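Local coordinates for sucrose 6(F)-phosphate phosphorylase (Thermoanaerobacterium thermosaccharolyticum DSM 571, PDB 6S9V), which belongs to the alpha-amylase family of carbohydrate-active enzymes and is built on a parallel eight-stranded TIM barrel, at residues Gly62-Ala67 / Gly412-Arg417; Asp28-Asn33 / Val391-Leu396; Leu283-Asn288 / Ala327-Asp332. All blocks are in the same frame, centred on the assembly; numbering follows the deposited sequence.

Interaction 1 (Gly62-Ala67 / Gly412-Arg417); sequences GDRGFA and GREINR. With SO4 (sulfate ion), chain I.
Arg64 reaches across to Gly412-Arg417 with a single nitrogen, NH1, which serves two acceptors. The stronger of its two bonds across the contact goes to the backbone: Arg64 NH1 lies 3.1 Å from Arg417 O, on a lone pair and in the carbonyl plane, with the oxygen at the edge of the guanidinium. The side chain is extended from CG to NE, and CG stands anti to the backbone N (chi1 -168°), which carries the head group the whole way over. The second acceptor is a carboxylate. Glu414 OE2 sits 3.5 Å from Arg64 NH1 in a weak hydrogen bond that is also a salt bridge; the two flat groups are tilted by 26°, while the side chains cross at about a right angle. Arg64 NH2 is held by Asn419 and by a salt bridge to Asp28, so the guanidinium is fixed from more than one direction.

A sulfate ion, probably from the crystallisation liquor, lies beside the contact. Arg417 presents its edge to it, NH1 giving a bond of 3.1 Å to sulfate O4 and NH2 one of 3.0 Å to sulfate O2. Arg413 adds a weak bond from NH1 to sulfate O3, and its CB packs over one face of the Arg417 guanidinium. Lys173 also bonds the sulfate, and Arg417 NE is anchored on the carbonyl of His309.

The contact lies at the surface, joining the loop between strand 51-54 and helix 81-88 to the one between helices 403-409 and 422-428, with Glu414 resting on helix 403-409 and Arg413 touching strands 340-343 and 357-361.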
ATOM      1  N   GLY A  62     -11.011  -8.429 -12.371  1.00 20.44           N
ATOM      2  CA  GLY A  62     -10.777  -9.269 -11.211  1.00 21.56           C
ATOM      3  C   GLY A  62      -9.885  -8.580 -10.206  1.00 21.66           C
ATOM      4  O   GLY A  62      -9.368  -7.486 -10.442  1.00 20.79           O
ATOM      5  N   ASP A  63      -9.726  -9.245  -9.051  1.00 21.86           N
ATOM      6  CA  ASP A  63      -8.775  -8.813  -8.021  1.00 23.71           C
ATOM      7  C   ASP A  63      -9.107  -7.409  -7.514  1.00 21.03           C
ATOM      8  O   ASP A  63      -8.220  -6.597  -7.241  1.00 20.09           O
ATOM      9  CB  ASP A  63      -7.343  -8.882  -8.564  1.00 30.61           C
ATOM     10  CG  ASP A  63      -6.298  -9.045  -7.465  1.00 38.16           C
ATOM     11  OD1 ASP A  63      -6.665  -9.448  -6.345  1.00 40.38           O
ATOM     12  OD2 ASP A  63      -5.104  -8.770  -7.727  1.00 39.83           O
ATOM     13  N   ARG A  64     -10.406  -7.139  -7.382  1.00 20.94           N
ATOM     14  CA  ARG A  64     -10.964  -5.865  -6.940  1.00 22.95           C
ATOM     15  C   ARG A  64     -10.137  -4.679  -7.419  1.00 21.77           C
ATOM     16  O   ARG A  64      -9.579  -3.927  -6.609  1.00 21.22           O
ATOM     17  CB  ARG A  64     -11.128  -5.841  -5.416  1.00 23.75           C
ATOM     18  CG  ARG A  64     -11.976  -4.668  -4.970  1.00 22.00           C
ATOM     19  CD  ARG A  64     -12.522  -4.775  -3.540  1.00 20.79           C
ATOM     20  NE  ARG A  64     -13.310  -3.581  -3.267  1.00 20.34           N
ATOM     21  CZ  ARG A  64     -13.944  -3.316  -2.136  1.00 18.59           C
ATOM     22  NH1 ARG A  64     -13.915  -4.178  -1.128  1.00 18.16           N
ATOM     23  NH2 ARG A  64     -14.616  -2.179  -2.021  1.00 18.84           N
ATOM     24  N   GLY A  65     -10.055  -4.516  -8.741  1.00 19.18           N
ATOM     25  CA  GLY A  65      -9.449  -3.361  -9.351  1.00 18.72           C
ATOM     26  C   GLY A  65      -8.068  -3.591  -9.930  1.00 19.20           C
ATOM     27  O   GLY A  65      -7.639  -2.815 -10.790  1.00 18.72           O
ATOM     28  N   PHE A  66      -7.356  -4.624  -9.489  1.00 20.04           N
ATOM     29  CA  PHE A  66      -5.961  -4.783  -9.890  1.00 20.25           C
ATOM     30  C   PHE A  66      -5.795  -5.621 -11.155  1.00 21.21           C
ATOM     31  O   PHE A  66      -4.683  -6.085 -11.439  1.00 21.86           O
ATOM     32  CB  PHE A  66      -5.149  -5.358  -8.734  1.00 18.20           C
ATOM     33  CG  PHE A  66      -4.883  -4.361  -7.643  1.00 17.55           C
ATOM     34  CD1 PHE A  66      -3.771  -3.539  -7.692  1.00 18.09           C
ATOM     35  CD2 PHE A  66      -5.764  -4.221  -6.591  1.00 18.87           C
ATOM     36  CE1 PHE A  66      -3.529  -2.616  -6.690  1.00 19.69           C
ATOM     37  CE2 PHE A  66      -5.537  -3.304  -5.589  1.00 20.29           C
ATOM     38  CZ  PHE A  66      -4.426  -2.489  -5.639  1.00 20.02           C
ATOM     39  N   ALA A  67      -6.864  -5.793 -11.939  1.00 19.84           N
ATOM     40  CA  ALA A  67      -6.788  -6.336 -13.300  1.00 19.75           C
ATOM     41  C   ALA A  67      -7.387  -5.305 -14.256  1.00 19.59           C
ATOM     42  O   ALA A  67      -8.467  -5.512 -14.830  1.00 17.20           O
ATOM     43  CB  ALA A  67      -7.506  -7.679 -13.421  1.00 19.64           C
ATOM     44  N   GLY A 412      -9.877 -14.495   2.286  1.00 40.13           N
ATOM     45  CA  GLY A 412      -9.449 -14.038   3.591  1.00 35.31           C
ATOM     46  C   GLY A 412      -9.202 -12.547   3.664  1.00 28.50           C
ATOM     47  O   GLY A 412      -9.468 -11.925   4.697  1.00 25.22           O
ATOM     48  N   ARG A 413      -8.701 -11.943   2.581  1.00 26.99           N
ATOM     49  CA  ARG A 413      -8.361 -10.528   2.639  1.00 27.76           C
ATOM     50  C   ARG A 413      -9.590  -9.633   2.716  1.00 24.42           C
ATOM     51  O   ARG A 413      -9.465  -8.461   3.092  1.00 23.80           O
ATOM     52  CB  ARG A 413      -7.518 -10.109   1.432  1.00 35.17           C
ATOM     53  CG  ARG A 413      -6.087 -10.629   1.456  1.00 42.80           C
ATOM     54  CD  ARG A 413      -5.307 -10.129   0.250  1.00 47.54           C
ATOM     55  NE  ARG A 413      -4.025 -10.806   0.102  1.00 54.40           N
ATOM     56  CZ  ARG A 413      -3.861 -11.955  -0.548  1.00 66.68           C
ATOM     57  NH1 ARG A 413      -4.899 -12.561  -1.112  1.00 70.11           N
ATOM     58  NH2 ARG A 413      -2.655 -12.500  -0.636  1.00 73.25           N
ATOM     59  N   GLU A 414     -10.769 -10.156   2.375  1.00 23.55           N
ATOM     60  CA  GLU A 414     -12.000  -9.388   2.516  1.00 23.18           C
ATOM     61  C   GLU A 414     -12.347  -9.103   3.974  1.00 21.35           C
ATOM     62  O   GLU A 414     -13.242  -8.290   4.228  1.00 22.08           O
ATOM     63  CB  GLU A 414     -13.151 -10.116   1.812  1.00 28.32           C
ATOM     64  CG  GLU A 414     -13.294  -9.746   0.323  1.00 36.31           C
ATOM     65  CD  GLU A 414     -13.916  -8.363   0.111  1.00 43.23           C
ATOM     66  OE1 GLU A 414     -14.932  -8.066   0.778  1.00 45.63           O
ATOM     67  OE2 GLU A 414     -13.388  -7.568  -0.714  1.00 43.49           O
ATOM     68  N   ILE A 415     -11.645  -9.719   4.933  1.00 20.46           N
ATOM     69  CA  ILE A 415     -11.875  -9.433   6.348  1.00 20.39           C
ATOM     70  C   ILE A 415     -11.672  -7.959   6.641  1.00 20.37           C
ATOM     71  O   ILE A 415     -12.273  -7.406   7.570  1.00 20.50           O
ATOM     72  CB  ILE A 415     -10.943 -10.308   7.210  1.00 20.91           C
ATOM     73  CG1 ILE A 415     -11.435 -10.380   8.654  1.00 21.79           C
ATOM     74  CG2 ILE A 415      -9.510  -9.760   7.178  1.00 19.95           C
ATOM     75  CD1 ILE A 415     -10.723 -11.443   9.468  1.00 21.60           C
ATOM     76  N   ASN A 416     -10.824  -7.302   5.852  1.00 19.27           N
ATOM     77  CA  ASN A 416     -10.391  -5.927   6.064  1.00 18.05           C
ATOM     78  C   ASN A 416     -10.810  -5.031   4.899  1.00 17.23           C
ATOM     79  O   ASN A 416     -10.181  -4.002   4.646  1.00 18.34           O
ATOM     80  CB  ASN A 416      -8.870  -5.911   6.256  1.00 19.67           C
ATOM     81  CG  ASN A 416      -8.325  -4.555   6.651  1.00 22.10           C
ATOM     82  OD1 ASN A 416      -8.875  -3.868   7.510  1.00 21.87           O
ATOM     83  ND2 ASN A 416      -7.225  -4.161   6.016  1.00 25.80           N
ATOM     84  N   ARG A 417     -11.879  -5.396   4.184  1.00 17.82           N
ATOM     85  CA  ARG A 417     -12.333  -4.638   3.017  1.00 19.32           C
ATOM     86  C   ARG A 417     -13.849  -4.418   3.009  1.00 20.55           C
ATOM     87  O   ARG A 417     -14.463  -4.319   1.940  1.00 20.90           O
ATOM     88  CB  ARG A 417     -11.888  -5.327   1.727  1.00 19.56           C
ATOM     89  CG  ARG A 417     -10.374  -5.514   1.616  1.00 17.86           C
ATOM     90  CD  ARG A 417      -9.983  -6.293   0.383  1.00 19.14           C
ATOM     91  NE  ARG A 417      -8.533  -6.319   0.210  1.00 20.22           N
ATOM     92  CZ  ARG A 417      -7.906  -7.018  -0.725  1.00 23.24           C
ATOM     93  NH1 ARG A 417      -8.596  -7.774  -1.573  1.00 27.36           N
ATOM     94  NH2 ARG A 417      -6.590  -6.969  -0.806  1.00 21.72           N
TER
HETATM   95  S   SO4 I 607      -6.398  -9.929  -3.391  1.00 86.50           S
HETATM   96  O1  SO4 I 607      -5.622 -10.677  -4.373  1.00 89.27           O
HETATM   97  O2  SO4 I 607      -5.495  -9.090  -2.608  1.00 85.30           O
HETATM   98  O3  SO4 I 607      -7.100 -10.862  -2.514  1.00 87.43           O
HETATM   99  O4  SO4 I 607      -7.381  -9.082  -4.064  1.00 84.25           O

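Interaction 2 (Asp28-Asn33 / Val391-Leu396); sequences DSLGGN and VYYVGL
Ser29 lies over one face of the Tyr393 ring, with OG 3.3 Å above the plane and over its centre. The serine CB joins it above the phenol end, 3.4 Å from Tyr393 CZ, so the whole short side chain rests on the ring. Leu30 meets the same tyrosine nearer its root: Leu30 CD1 is 4.0 Å from Tyr393 CB, and Leu30 CD2 approaches the ring obliquely, 4.1 Å from Tyr393 CD2. The leucine and tyrosine side chains run antiparallel alongside one another.

The ring is clasped from its other side as well. Val394 CG2 stands 3.5 Å above the opposite face, toward the rim, which leaves the ring sandwiched between the serine and a residue of its own helical turn. With chi1 at 73°, Tyr393 CG is placed between the backbone N and the carbonyl carbon, and the ring extends toward the 28-33 loop. Its hydroxyl is hydrogen-bonded to the carbonyl of His418, which fixes the far end.

Ser29 OG, though seated on an aromatic face, has its main polar partner in Thr25 OG1, at the end of strand 22-25, which Leu30 and Tyr393 also touch, so this strand end underlies the contact. Backbone bonds from Ser29 and Gly31 to Tyr420 tie the loop to the segment that follows 412-417.

Backbone pairing of Val391 and Tyr393 with strand 22-25 sets the two segments side by side. This is the seam of a TIM barrel, where the eighth parallel strand, 388-392, closes against the first, and the buried contact joins the loop after the first strand to the short helix 393-396 after the eighth.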
ATOM      1  N   ASP A  28     -15.446   2.553  -3.917  1.00 17.03           N
ATOM      2  CA  ASP A  28     -16.830   2.251  -3.598  1.00 19.66           C
ATOM      3  C   ASP A  28     -17.062   1.916  -2.131  1.00 19.94           C
ATOM      4  O   ASP A  28     -18.210   1.659  -1.749  1.00 20.25           O
ATOM      5  CB  ASP A  28     -17.326   1.086  -4.470  1.00 22.93           C
ATOM      6  CG  ASP A  28     -16.435  -0.150  -4.370  1.00 23.75           C
ATOM      7  OD1 ASP A  28     -15.216  -0.007  -4.131  1.00 21.67           O
ATOM      8  OD2 ASP A  28     -16.957  -1.273  -4.528  1.00 23.87           O
ATOM      9  N   SER A  29     -16.025   1.933  -1.294  1.00 19.24           N
ATOM     10  CA  SER A  29     -16.156   1.444   0.072  1.00 18.15           C
ATOM     11  C   SER A  29     -16.643   2.495   1.064  1.00 18.38           C
ATOM     12  O   SER A  29     -16.919   2.144   2.219  1.00 19.66           O
ATOM     13  CB  SER A  29     -14.824   0.864   0.558  1.00 18.23           C
ATOM     14  OG  SER A  29     -13.788   1.840   0.529  1.00 18.46           O
ATOM     15  N   LEU A  30     -16.775   3.754   0.655  1.00 18.39           N
ATOM     16  CA  LEU A  30     -17.374   4.797   1.489  1.00 20.94           C
ATOM     17  C   LEU A  30     -18.605   5.350   0.754  1.00 22.16           C
ATOM     18  O   LEU A  30     -18.575   6.431   0.158  1.00 21.09           O
ATOM     19  CB  LEU A  30     -16.329   5.900   1.816  1.00 21.61           C
ATOM     20  CG  LEU A  30     -15.225   5.441   2.781  1.00 21.10           C
ATOM     21  CD1 LEU A  30     -14.110   6.470   2.896  1.00 21.91           C
ATOM     22  CD2 LEU A  30     -15.799   5.120   4.157  1.00 19.97           C
ATOM     23  N   GLY A  31     -19.704   4.597   0.814  1.00 22.16           N
ATOM     24  CA  GLY A  31     -20.968   5.037   0.261  1.00 22.19           C
ATOM     25  C   GLY A  31     -21.335   4.462  -1.089  1.00 23.10           C
ATOM     26  O   GLY A  31     -22.496   4.588  -1.496  1.00 25.40           O
ATOM     27  N   GLY A  32     -20.393   3.849  -1.803  1.00 21.41           N
ATOM     28  CA  GLY A  32     -20.690   3.107  -3.013  1.00 22.43           C
ATOM     29  C   GLY A  32     -20.025   3.623  -4.273  1.00 20.50           C
ATOM     30  O   GLY A  32     -19.890   2.859  -5.239  1.00 19.84           O
ATOM     31  N   ASN A  33     -19.604   4.885  -4.313  1.00 19.73           N
ATOM     32  CA  ASN A  33     -18.999   5.417  -5.529  1.00 20.28           C
ATOM     33  C   ASN A  33     -18.222   6.688  -5.188  1.00 20.43           C
ATOM     34  O   ASN A  33     -18.191   7.137  -4.038  1.00 19.91           O
ATOM     35  CB  ASN A  33     -20.072   5.674  -6.599  1.00 21.23           C
ATOM     36  CG  ASN A  33     -21.193   6.571  -6.106  1.00 23.74           C
ATOM     37  OD1 ASN A  33     -20.959   7.697  -5.680  1.00 24.00           O
ATOM     38  ND2 ASN A  33     -22.421   6.076  -6.173  1.00 26.03           N
ATOM     39  N   VAL A 391      -4.023   6.660   6.662  1.00 16.29           N
ATOM     40  CA  VAL A 391      -5.028   5.967   7.466  1.00 16.51           C
ATOM     41  C   VAL A 391      -5.971   5.239   6.515  1.00 17.18           C
ATOM     42  O   VAL A 391      -6.600   5.865   5.650  1.00 18.87           O
ATOM     43  CB  VAL A 391      -5.810   6.930   8.375  1.00 17.01           C
ATOM     44  CG1 VAL A 391      -6.948   6.197   9.097  1.00 18.95           C
ATOM     45  CG2 VAL A 391      -4.875   7.576   9.393  1.00 16.69           C
ATOM     46  N   TYR A 392      -6.052   3.923   6.664  1.00 14.92           N
ATOM     47  CA  TYR A 392      -6.980   3.124   5.869  1.00 15.10           C
ATOM     48  C   TYR A 392      -8.408   3.328   6.367  1.00 16.67           C
ATOM     49  O   TYR A 392      -8.645   3.489   7.567  1.00 18.22           O
ATOM     50  CB  TYR A 392      -6.550   1.663   5.952  1.00 15.77           C
ATOM     51  CG  TYR A 392      -7.304   0.667   5.112  1.00 17.39           C
ATOM     52  CD1 TYR A 392      -7.275   0.719   3.729  1.00 15.99           C
ATOM     53  CD2 TYR A 392      -8.012  -0.364   5.715  1.00 19.15           C
ATOM     54  CE1 TYR A 392      -7.939  -0.220   2.965  1.00 14.92           C
ATOM     55  CE2 TYR A 392      -8.680  -1.307   4.961  1.00 18.20           C
ATOM     56  CZ  TYR A 392      -8.636  -1.232   3.594  1.00 16.23           C
ATOM     57  OH  TYR A 392      -9.300  -2.166   2.849  1.00 16.18           O
ATOM     58  N   TYR A 393      -9.370   3.314   5.432  1.00 16.96           N
ATOM     59  CA  TYR A 393     -10.732   3.731   5.762  1.00 17.20           C
ATOM     60  C   TYR A 393     -11.356   2.843   6.834  1.00 17.09           C
ATOM     61  O   TYR A 393     -12.126   3.326   7.672  1.00 18.69           O
ATOM     62  CB  TYR A 393     -11.610   3.751   4.506  1.00 17.10           C
ATOM     63  CG  TYR A 393     -12.000   2.385   3.974  1.00 15.56           C
ATOM     64  CD1 TYR A 393     -11.102   1.638   3.228  1.00 15.43           C
ATOM     65  CD2 TYR A 393     -13.262   1.846   4.219  1.00 16.93           C
ATOM     66  CE1 TYR A 393     -11.442   0.395   2.735  1.00 17.69           C
ATOM     67  CE2 TYR A 393     -13.607   0.597   3.736  1.00 17.46           C
ATOM     68  CZ  TYR A 393     -12.691  -0.121   2.993  1.00 18.23           C
ATOM     69  OH  TYR A 393     -13.010  -1.360   2.495  1.00 17.82           O
ATOM     70  N   VAL A 394     -11.046   1.546   6.831  1.00 15.71           N
ATOM     71  CA  VAL A 394     -11.607   0.676   7.865  1.00 16.50           C
ATOM     72  C   VAL A 394     -11.097   1.096   9.238  1.00 18.24           C
ATOM     73  O   VAL A 394     -11.865   1.182  10.204  1.00 18.48           O
ATOM     74  CB  VAL A 394     -11.286  -0.802   7.570  1.00 16.84           C
ATOM     75  CG1 VAL A 394     -11.757  -1.706   8.740  1.00 17.91           C
ATOM     76  CG2 VAL A 394     -11.933  -1.230   6.266  1.00 16.95           C
ATOM     77  N   GLY A 395      -9.792   1.370   9.344  1.00 20.28           N
ATOM     78  CA  GLY A 395      -9.230   1.824  10.603  1.00 20.56           C
ATOM     79  C   GLY A 395      -9.719   3.200  11.005  1.00 19.74           C
ATOM     80  O   GLY A 395      -9.870   3.484  12.197  1.00 20.42           O
ATOM     81  N   LEU A 396      -9.997   4.056  10.026  1.00 18.22           N
ATOM     82  CA  LEU A 396     -10.579   5.360  10.314  1.00 17.55           C
ATOM     83  C   LEU A 396     -11.871   5.225  11.106  1.00 18.95           C
ATOM     84  O   LEU A 396     -12.144   6.027  12.004  1.00 19.53           O
ATOM     85  CB  LEU A 396     -10.842   6.106   9.005  1.00 17.48           C
ATOM     86  CG  LEU A 396     -11.544   7.454   9.140  1.00 20.28           C
ATOM     87  CD1 LEU A 396     -10.644   8.455   9.868  1.00 22.81           C
ATOM     88  CD2 LEU A 396     -11.975   7.982   7.770  1.00 20.18           C
TER

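Interaction 3 (Leu283-Asn288 / Ala327-Asp332); sequences LINKSN and AKEVVD
Two helices of the shell outside the barrel, 275-285 and 324-336, meet here through the last turn of the first and the middle of the second. Their backbones come nearest at Ile284 and Val330, whose CA atoms are 7.8 Å apart. The contact has an apolar part and a polar part.

In the apolar part, Ile284 points at the partner helix and its CD1 lies 4.4 Å from Val330 CG1, a loose approach of two methyl groups. The other branch of the isoleucine, CG2, is 4.1 Å from Glu329 OE2. Since CG1 lies beside the backbone N (chi1 -73°) while CG2 is anti to it, the two branches are spread over successive residues of the facing helix: one methyl meets the valine and the other the carboxylate.

The polar part is formed by Asn285 and Glu329, which reach for each other from their two helices and bring their flat ends together, amide and carboxylate planes only 20° apart. Glu329 CG is anti to the backbone N, and a bend at chi2 (-135°) then sets the carboxylate beside the asparagine. Glu329 also touches Tyr281, one turn earlier on helix 275-285.

Lys286, with positive phi, has left helical geometry, and the turn around it leans on the C-terminal antiparallel sheet and its loops, with Lys286 NZ bonded to the carbonyls of Leu481 and Lys482 and Asn288 to that of Glu463. Val330 also packs against Phe277, Leu280 and Tyr281, continuing the interface along helix 275-285 toward its start.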
ATOM      1  N   LEU A 283       2.785  -2.706  21.453  1.00 20.81           N
ATOM      2  CA  LEU A 283       1.612  -2.574  22.307  1.00 20.91           C
ATOM      3  C   LEU A 283       1.246  -3.892  22.975  1.00 21.25           C
ATOM      4  O   LEU A 283       0.868  -3.904  24.154  1.00 22.22           O
ATOM      5  CB  LEU A 283       0.446  -2.039  21.480  1.00 22.16           C
ATOM      6  CG  LEU A 283       0.737  -0.669  20.870  1.00 23.76           C
ATOM      7  CD1 LEU A 283      -0.289  -0.321  19.805  1.00 22.87           C
ATOM      8  CD2 LEU A 283       0.759   0.394  21.953  1.00 25.73           C
ATOM      9  N   ILE A 284       1.363  -5.009  22.256  1.00 22.10           N
ATOM     10  CA  ILE A 284       1.030  -6.304  22.848  1.00 24.24           C
ATOM     11  C   ILE A 284       1.988  -6.640  23.987  1.00 25.30           C
ATOM     12  O   ILE A 284       1.577  -7.171  25.027  1.00 23.11           O
ATOM     13  CB  ILE A 284       1.035  -7.408  21.773  1.00 26.92           C
ATOM     14  CG1 ILE A 284      -0.195  -7.275  20.871  1.00 30.44           C
ATOM     15  CG2 ILE A 284       1.093  -8.793  22.427  1.00 28.10           C
ATOM     16  CD1 ILE A 284      -0.145  -8.142  19.628  1.00 32.59           C
ATOM     17  N   ASN A 285       3.275  -6.342  23.813  1.00 28.57           N
ATOM     18  CA  ASN A 285       4.302  -6.719  24.778  1.00 29.55           C
ATOM     19  C   ASN A 285       4.715  -5.589  25.714  1.00 27.02           C
ATOM     20  O   ASN A 285       5.541  -5.812  26.603  1.00 26.41           O
ATOM     21  CB  ASN A 285       5.528  -7.248  24.030  1.00 30.69           C
ATOM     22  CG  ASN A 285       5.225  -8.500  23.243  1.00 35.17           C
ATOM     23  OD1 ASN A 285       5.430  -8.558  22.033  1.00 39.97           O
ATOM     24  ND2 ASN A 285       4.739  -9.515  23.929  1.00 36.41           N
ATOM     25  N   LYS A 286       4.149  -4.399  25.556  1.00 24.88           N
ATOM     26  CA  LYS A 286       4.431  -3.272  26.440  1.00 26.20           C
ATOM     27  C   LYS A 286       5.929  -3.000  26.515  1.00 25.84           C
ATOM     28  O   LYS A 286       6.494  -2.790  27.592  1.00 24.82           O
ATOM     29  CB  LYS A 286       3.866  -3.511  27.839  1.00 26.31           C
ATOM     30  CG  LYS A 286       2.374  -3.711  27.874  1.00 25.44           C
ATOM     31  CD  LYS A 286       1.887  -3.844  29.307  1.00 27.73           C
ATOM     32  CE  LYS A 286       0.402  -4.174  29.360  1.00 28.24           C
ATOM     33  NZ  LYS A 286      -0.449  -3.084  28.799  1.00 27.80           N
ATOM     34  N   SER A 287       6.576  -3.009  25.351  1.00 25.23           N
ATOM     35  CA  SER A 287       8.011  -2.771  25.274  1.00 24.33           C
ATOM     36  C   SER A 287       8.309  -1.896  24.069  1.00 22.90           C
ATOM     37  O   SER A 287       7.849  -2.185  22.961  1.00 22.71           O
ATOM     38  CB  SER A 287       8.797  -4.079  25.150  1.00 25.95           C
ATOM     39  OG  SER A 287      10.147  -3.801  24.804  1.00 28.91           O
ATOM     40  N   ASN A 288       9.120  -0.866  24.276  1.00 23.80           N
ATOM     41  CA  ASN A 288       9.463   0.055  23.205  1.00 23.79           C
ATOM     42  C   ASN A 288      10.719  -0.359  22.446  1.00 23.78           C
ATOM     43  O   ASN A 288      11.110   0.341  21.506  1.00 22.46           O
ATOM     44  CB  ASN A 288       9.643   1.477  23.768  1.00 23.74           C
ATOM     45  CG  ASN A 288      10.894   1.627  24.631  1.00 25.05           C
ATOM     46  OD1 ASN A 288      11.776   0.761  24.641  1.00 26.39           O
ATOM     47  ND2 ASN A 288      10.989   2.749  25.340  1.00 24.87           N
ATOM     48  N   ALA A 327       7.673 -13.489  15.947  1.00 24.61           N
ATOM     49  CA  ALA A 327       6.744 -13.402  14.826  1.00 24.41           C
ATOM     50  C   ALA A 327       5.517 -14.272  15.091  1.00 24.41           C
ATOM     51  O   ALA A 327       4.372 -13.827  14.942  1.00 24.08           O
ATOM     52  CB  ALA A 327       7.432 -13.836  13.533  1.00 24.12           C
ATOM     53  N   LYS A 328       5.744 -15.514  15.507  1.00 25.67           N
ATOM     54  CA  LYS A 328       4.627 -16.412  15.764  1.00 30.88           C
ATOM     55  C   LYS A 328       3.788 -15.949  16.952  1.00 27.41           C
ATOM     56  O   LYS A 328       2.560 -16.111  16.940  1.00 26.27           O
ATOM     57  CB  LYS A 328       5.149 -17.829  15.996  1.00 44.89           C
ATOM     58  CG  LYS A 328       4.081 -18.891  15.856  1.00 61.53           C
ATOM     59  CD  LYS A 328       4.650 -20.291  15.973  1.00 77.48           C
ATOM     60  CE  LYS A 328       3.543 -21.330  15.884  1.00 89.26           C
ATOM     61  NZ  LYS A 328       3.747 -22.448  16.848  1.00 96.06           N
ATOM     62  N   GLU A 329       4.416 -15.363  17.976  1.00 25.92           N
ATOM     63  CA  GLU A 329       3.653 -14.834  19.101  1.00 27.51           C
ATOM     64  C   GLU A 329       2.596 -13.846  18.619  1.00 25.71           C
ATOM     65  O   GLU A 329       1.412 -13.975  18.949  1.00 24.51           O
ATOM     66  CB  GLU A 329       4.584 -14.157  20.114  1.00 32.17           C
ATOM     67  CG  GLU A 329       3.854 -13.630  21.363  1.00 38.02           C
ATOM     68  CD  GLU A 329       4.276 -12.223  21.785  1.00 42.25           C
ATOM     69  OE1 GLU A 329       5.053 -11.561  21.061  1.00 43.03           O
ATOM     70  OE2 GLU A 329       3.821 -11.771  22.858  1.00 43.48           O
ATOM     71  N   VAL A 330       3.020 -12.834  17.850  1.00 25.36           N
ATOM     72  CA  VAL A 330       2.105 -11.800  17.375  1.00 23.93           C
ATOM     73  C   VAL A 330       1.097 -12.382  16.390  1.00 22.24           C
ATOM     74  O   VAL A 330      -0.094 -12.058  16.442  1.00 21.01           O
ATOM     75  CB  VAL A 330       2.899 -10.637  16.745  1.00 24.01           C
ATOM     76  CG1 VAL A 330       1.965  -9.629  16.100  1.00 21.90           C
ATOM     77  CG2 VAL A 330       3.771  -9.963  17.795  1.00 27.38           C
ATOM     78  N   VAL A 331       1.553 -13.244  15.478  1.00 22.20           N
ATOM     79  CA  VAL A 331       0.653 -13.854  14.500  1.00 23.47           C
ATOM     80  C   VAL A 331      -0.441 -14.640  15.207  1.00 23.33           C
ATOM     81  O   VAL A 331      -1.635 -14.482  14.916  1.00 23.10           O
ATOM     82  CB  VAL A 331       1.451 -14.748  13.534  1.00 25.16           C
ATOM     83  CG1 VAL A 331       0.531 -15.697  12.777  1.00 24.62           C
ATOM     84  CG2 VAL A 331       2.247 -13.881  12.563  1.00 24.77           C
ATOM     85  N   ASP A 332      -0.046 -15.497  16.146  1.00 23.75           N
ATOM     86  CA  ASP A 332      -1.012 -16.330  16.855  1.00 24.42           C
ATOM     87  C   ASP A 332      -2.007 -15.487  17.645  1.00 22.90           C
ATOM     88  O   ASP A 332      -3.193 -15.828  17.724  1.00 23.77           O
ATOM     89  CB  ASP A 332      -0.279 -17.303  17.776  1.00 27.51           C
ATOM     90  CG  ASP A 332       0.390 -18.445  17.021  1.00 30.23           C
ATOM     91  OD1 ASP A 332       0.097 -18.641  15.822  1.00 30.99           O
ATOM     92  OD2 ASP A 332       1.228 -19.139  17.628  1.00 31.54           O
TER

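In the fold
Interactions 1 and 2 adjoin, their centres about 13 Å apart, whereas interaction 3 lies about 27 and 28 Å from their centres. The first two share a cluster of loops leaving the barrel strands: an ion pair links segments 62-67 and 28-33, and the Tyr392 hydroxyl probably bonds the carbonyl of Asn416. Chemistry follows position. Interaction 1, at the surface, relies on arginines, a carboxylate and a sulfate; interaction 2, fully buried, is a serine and a leucine packed on an aromatic ring at the barrel seam; interaction 3, partly buried, mixes methyl contacts with an amide-carboxylate pair between outer helices. Along the chain, the segments of interactions 1 and 2 alternate, and both span interaction 3.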